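L-lysine 6-oxidase (Marinomonas mediterranea, PDB 3WEU) catalyses the oxidative deamination of L-lysine at its epsilon-amino group with a cysteine tryptophylquinone cofactor, releasing hydrogen peroxide that makes it antibacterial. Local coordinates at residues Phe266-Arg271 and Val461-Ala466; Thr454-Asn459 and Arg487-Glu492. One frame throughout, in Å; residues are numbered along the deposited sequence. Where two conformers were deposited one is given.

Interaction 1: Phe266-Arg271 and Val461-Ala466; sequences FDVGVR and VIYKDA. With EDO (1,2-ethanediol), chain O.
With chi1 at 170°, V268 holds CG1 trans to its own amide nitrogen and directs it at Y463, whose ring in turn lies beside its backbone N and trans to its carbonyl carbon (chi1 -61°). The two side chains slant across each other: V268 CG1 comes to 3.9 Å from Y463 CE1 and almost as near to CD1 along the same flank of the ring. The Y463 hydroxyl hydrogen-bonds the L457 carbonyl O, so the polar end of the tyrosine is anchored while its carbon side packs on the helix. A second touch follows where the loop, having turned its corner at K464, brings A466 CB to 3.9 Å from G269 CA. Because G269 has no side chain, the backbones can draw together here, with the CA atoms of G269 and A466 4.4 Å apart. The backbone N of A466 donates to D465 OD1 at 2.8 Å, a bond within the loop. Within helix 261-272, R271 grips the D267 carboxylate side-on, one turn back, with NE on OD1 and NH1 on OD2 (2.8 Å). R271 NH2 donates to an ethanediol, probably a crystallisation additive, that Y280 also binds, and T408 shares D267 OD1. The C-terminal-domain loop before strand 468-469 therefore packs on helix 261-272 by an apolar contact, governed by shape and close approach, while the ionic grip of R271 on D267 stays within the helix.

Interaction 2: Thr454-Asn459 and Arg487-Glu492; sequences TWSLQN and RDECEE. With EDO (1,2-ethanediol), chain I.
The 3-10 turns of 455-458 and the start of helix 489-492 approach most closely at S456 and C490, whose CA atoms are 6.9 Å apart. C490 makes the largest share of the contact. Its SG lies beside the backbone N (chi1 -64°) and is in touch with two residues of the facing segment, 3.8 Å from S456 CB and also near N459 CB and ND2; C490 CB is 3.8 Å from N459 ND2. The hydroxyl of S456 and the carboxylate of E489 are joined through a water, which accepts from S456 OG and donates to E489 OE2 (2.7 Å). To reach it, the E489 chain bends at chi2 (-71°) and folds back toward S456; its carboxylate is also paired with K503 through OE1 and with R504 through OE2. The helix begins with a classic N-cap: D488 OD1 receives the C490 amide at 2.8 Å, from above the carboxylate plane, and the same oxygen is bridged to R504. R504 therefore links the two carboxylates and probably helps hold both in place. At the other end of the contact, N459 uses both ends of its amide on one ethanediol, probably from the crystallisation liquor: ND2 donates to O2 at 2.8 Å in a nearly straight bond (171°), and OD1 accepts from O1. N459 OD1 also receives the V461 amide, forming an Asx turn just after the 455-458 3-10 segment.

In the fold
From the N terminus, helix 261-272 comes first, followed much later by 454-459, 461-466 and 487-492. Interaction 1 closes a long loop of 189 residues, and interaction 2 a short one of 27. Their segments alternate, so the loops cross rather than nest, and a single residue separates the middle two segments. Both belong to the connection between helix 433-439 and strand 468-469, which thereby packs on helix 261-272 and on helix 489-492. The contact centres are about 12 Å apart, and the segments touch directly: V268 CG2 packs on Q458 O, I462 CD1 on S456 O and V461 CG2 on C490 O, making the two contacts parts of one buried region.

Interaction 1: Phe266-Arg271 and Val461-Ala466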
# COMPACT_ATOMS: atom_id res chain seq x y z
N PHE A 266 17.84 -21.09 36.16
CA PHE A 266 17.99 -21.35 37.56
C PHE A 266 16.64 -21.72 38.20
O PHE A 266 16.52 -22.71 38.88
CB PHE A 266 18.62 -20.12 38.26
CG PHE A 266 18.93 -20.34 39.69
CD1 PHE A 266 19.96 -21.22 40.03
CD2 PHE A 266 18.15 -19.80 40.71
CE1 PHE A 266 20.21 -21.51 41.37
CE2 PHE A 266 18.44 -20.05 42.03
CZ PHE A 266 19.48 -20.89 42.37
N ASP A 267 15.61 -20.91 37.93
CA ASP A 267 14.28 -21.15 38.50
C ASP A 267 13.73 -22.51 38.06
O ASP A 267 13.22 -23.27 38.88
CB ASP A 267 13.37 -20.02 38.02
CG ASP A 267 11.92 -20.20 38.37
OD1 ASP A 267 11.62 -20.40 39.57
OD2 ASP A 267 11.10 -20.07 37.42
N VAL A 268 13.80 -22.79 36.76
CA VAL A 268 13.44 -24.08 36.23
C VAL A 268 14.19 -25.19 36.94
O VAL A 268 13.58 -26.24 37.34
CB VAL A 268 13.63 -24.14 34.71
CG1 VAL A 268 13.47 -25.56 34.17
CG2 VAL A 268 12.67 -23.26 33.99
N GLY A 269 15.47 -24.96 37.16
CA GLY A 269 16.34 -25.92 37.83
C GLY A 269 15.94 -26.24 39.26
O GLY A 269 15.94 -27.43 39.71
N VAL A 270 15.65 -25.18 39.98
CA VAL A 270 15.30 -25.29 41.40
C VAL A 270 13.98 -26.04 41.51
O VAL A 270 13.84 -26.95 42.35
CB VAL A 270 15.22 -23.86 42.05
CG1 VAL A 270 14.56 -23.92 43.41
CG2 VAL A 270 16.63 -23.30 42.22
N ARG A 271 13.00 -25.66 40.70
CA ARG A 271 11.65 -26.20 40.81
C ARG A 271 11.48 -27.55 40.07
O ARG A 271 10.50 -28.27 40.31
CB ARG A 271 10.62 -25.22 40.29
CG ARG A 271 10.42 -23.98 41.18
CD ARG A 271 9.31 -23.01 40.68
NE ARG A 271 9.66 -22.48 39.37
CZ ARG A 271 9.27 -22.99 38.20
NH1 ARG A 271 9.74 -22.49 37.07
NH2 ARG A 271 8.38 -24.00 38.14
N VAL A 461 10.62 -29.57 30.19
CA VAL A 461 10.77 -30.74 29.30
C VAL A 461 11.81 -30.58 28.18
O VAL A 461 12.20 -31.56 27.55
CB VAL A 461 9.45 -31.22 28.71
CG1 VAL A 461 8.37 -31.39 29.79
CG2 VAL A 461 9.02 -30.32 27.59
N ILE A 462 12.28 -29.35 27.90
CA ILE A 462 13.35 -29.19 26.93
C ILE A 462 14.73 -29.38 27.47
O ILE A 462 15.69 -29.33 26.71
CB ILE A 462 13.28 -27.82 26.21
CG1 ILE A 462 13.70 -26.67 27.11
CG2 ILE A 462 11.90 -27.59 25.66
CD1 ILE A 462 14.05 -25.42 26.35
N TYR A 463 14.86 -29.58 28.77
CA TYR A 463 16.13 -29.73 29.44
C TYR A 463 16.39 -31.13 29.88
O TYR A 463 15.49 -31.79 30.35
CB TYR A 463 16.19 -28.93 30.73
CG TYR A 463 16.04 -27.39 30.58
CD1 TYR A 463 14.81 -26.80 30.62
CD2 TYR A 463 17.14 -26.57 30.41
CE1 TYR A 463 14.64 -25.43 30.42
CE2 TYR A 463 17.01 -25.20 30.24
CZ TYR A 463 15.76 -24.63 30.25
OH TYR A 463 15.69 -23.27 30.11
N LYS A 464 17.63 -31.55 29.83
CA LYS A 464 17.99 -32.81 30.47
C LYS A 464 18.44 -32.62 31.89
O LYS A 464 18.42 -33.56 32.67
CB LYS A 464 19.04 -33.58 29.63
CG LYS A 464 20.17 -32.73 29.08
CD LYS A 464 21.04 -33.60 28.17
CE LYS A 464 22.23 -32.84 27.65
NZ LYS A 464 23.21 -32.59 28.76
N ASP A 465 18.90 -31.42 32.26
CA ASP A 465 19.12 -31.07 33.66
C ASP A 465 19.22 -29.54 33.69
O ASP A 465 19.15 -28.88 32.63
CB ASP A 465 20.46 -31.70 34.13
CG ASP A 465 20.57 -31.80 35.63
OD1 ASP A 465 19.82 -31.17 36.44
OD2 ASP A 465 21.51 -32.52 36.04
N ALA A 466 19.33 -28.96 34.87
CA ALA A 466 19.38 -27.51 35.01
C ALA A 466 20.47 -26.94 34.07
O ALA A 466 21.57 -27.49 34.03
CB ALA A 466 19.73 -27.17 36.44
C1 EDO O . 5.48 -25.09 40.22
O1 EDO O . 6.83 -25.57 40.20
C2 EDO O . 5.07 -25.44 41.62
O2 EDO O . 6.20 -25.18 42.48

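Interaction 2: Thr454-Asn459 and Arg487-Glu492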
# COMPACT_ATOMS: atom_id res chain seq x y z
N THR A 454 12.04 -17.34 23.72
CA THR A 454 10.73 -17.11 24.32
C THR A 454 10.42 -18.24 25.32
O THR A 454 11.32 -18.95 25.77
CB THR A 454 9.65 -16.86 23.29
OG1 THR A 454 8.45 -16.37 23.89
CG2 THR A 454 9.37 -18.13 22.48
N TRP A 455 9.13 -18.42 25.61
CA TRP A 455 8.71 -19.12 26.81
C TRP A 455 8.85 -20.61 26.76
O TRP A 455 8.65 -21.28 27.79
CB TRP A 455 7.28 -18.69 27.24
CG TRP A 455 6.35 -18.45 26.13
CD1 TRP A 455 5.72 -17.29 25.84
CD2 TRP A 455 5.85 -19.41 25.19
NE1 TRP A 455 4.91 -17.44 24.76
CE2 TRP A 455 4.91 -18.75 24.37
CE3 TRP A 455 6.05 -20.79 25.02
CZ2 TRP A 455 4.25 -19.39 23.28
CZ3 TRP A 455 5.34 -21.45 23.96
CH2 TRP A 455 4.48 -20.71 23.08
N SER A 456 9.34 -21.14 25.64
CA SER A 456 9.76 -22.54 25.68
C SER A 456 10.88 -22.76 26.64
O SER A 456 11.05 -23.85 27.17
CB SER A 456 10.11 -23.03 24.25
OG SER A 456 11.16 -22.29 23.66
N LEU A 457 11.70 -21.74 26.88
CA LEU A 457 12.78 -21.93 27.82
C LEU A 457 12.37 -22.08 29.25
O LEU A 457 13.20 -22.44 30.13
CB LEU A 457 13.76 -20.77 27.72
CG LEU A 457 14.82 -20.75 26.61
CD1 LEU A 457 15.88 -21.73 26.97
CD2 LEU A 457 14.27 -21.02 25.23
N GLN A 458 11.12 -21.75 29.55
CA GLN A 458 10.58 -21.96 30.85
C GLN A 458 10.08 -23.41 31.05
O GLN A 458 9.77 -23.82 32.18
CB GLN A 458 9.39 -21.03 31.10
CG GLN A 458 9.81 -19.57 31.30
CD GLN A 458 8.61 -18.67 31.39
OE1 GLN A 458 7.63 -18.98 32.08
NE2 GLN A 458 8.65 -17.56 30.63
N ASN A 459 10.04 -24.14 29.99
CA ASN A 459 9.48 -25.49 30.04
C ASN A 459 10.50 -26.56 30.37
O ASN A 459 11.40 -26.75 29.61
CB ASN A 459 8.81 -25.82 28.74
CG ASN A 459 7.86 -27.00 28.92
OD1 ASN A 459 8.12 -27.85 29.75
ND2 ASN A 459 6.73 -26.97 28.23
N ARG A 487 7.53 -30.38 14.42
CA ARG A 487 7.74 -30.99 15.72
C ARG A 487 7.87 -29.92 16.82
O ARG A 487 8.76 -29.06 16.74
CB ARG A 487 9.00 -31.85 15.74
CG ARG A 487 9.33 -32.47 17.07
CD ARG A 487 10.52 -33.40 17.02
NE ARG A 487 10.83 -34.01 18.30
CZ ARG A 487 11.52 -33.39 19.25
NH1 ARG A 487 11.93 -32.13 19.02
NH2 ARG A 487 11.78 -33.98 20.41
N ASP A 488 7.01 -30.00 17.83
CA ASP A 488 7.15 -29.20 19.03
C ASP A 488 7.90 -29.98 20.10
O ASP A 488 7.41 -30.92 20.70
CB ASP A 488 5.80 -28.78 19.54
CG ASP A 488 5.90 -27.76 20.69
OD1 ASP A 488 7.03 -27.50 21.17
OD2 ASP A 488 4.86 -27.22 21.08
N GLU A 489 9.14 -29.58 20.35
CA GLU A 489 9.91 -30.14 21.41
C GLU A 489 9.28 -30.07 22.77
O GLU A 489 9.56 -30.90 23.65
CB GLU A 489 11.26 -29.44 21.44
CG GLU A 489 11.23 -27.96 21.91
CD GLU A 489 10.61 -26.96 20.93
OE1 GLU A 489 10.26 -27.25 19.73
OE2 GLU A 489 10.52 -25.77 21.36
N CYS A 490 8.45 -29.04 23.00
CA CYS A 490 7.70 -29.01 24.27
C CYS A 490 6.57 -30.04 24.39
O CYS A 490 6.23 -30.43 25.49
CB CYS A 490 7.09 -27.65 24.50
SG CYS A 490 8.42 -26.39 24.69
N GLU A 491 5.99 -30.41 23.27
CA GLU A 491 4.98 -31.47 23.22
C GLU A 491 5.61 -32.86 23.30
O GLU A 491 5.21 -33.69 24.12
CB GLU A 491 4.15 -31.35 21.94
CG GLU A 491 3.15 -32.48 21.82
CD GLU A 491 2.22 -32.27 20.68
OE1 GLU A 491 2.45 -31.36 19.88
OE2 GLU A 491 1.25 -33.03 20.57
N GLU A 492 6.64 -33.13 22.52
CA GLU A 492 7.25 -34.50 22.55
C GLU A 492 8.10 -34.80 23.70
O GLU A 492 8.21 -35.96 24.05
CB GLU A 492 8.11 -34.75 21.31
CG GLU A 492 7.40 -34.41 20.04
CD GLU A 492 6.03 -35.09 19.92
OE1 GLU A 492 5.83 -36.19 20.44
OE2 GLU A 492 5.13 -34.48 19.32
C1 EDO I . 5.04 -29.62 30.93
O1 EDO I . 6.13 -28.79 31.35
C2 EDO I . 4.21 -29.07 29.80
O2 EDO I . 4.97 -29.14 28.57
O HOH W 1 12.42 -24.17 22.34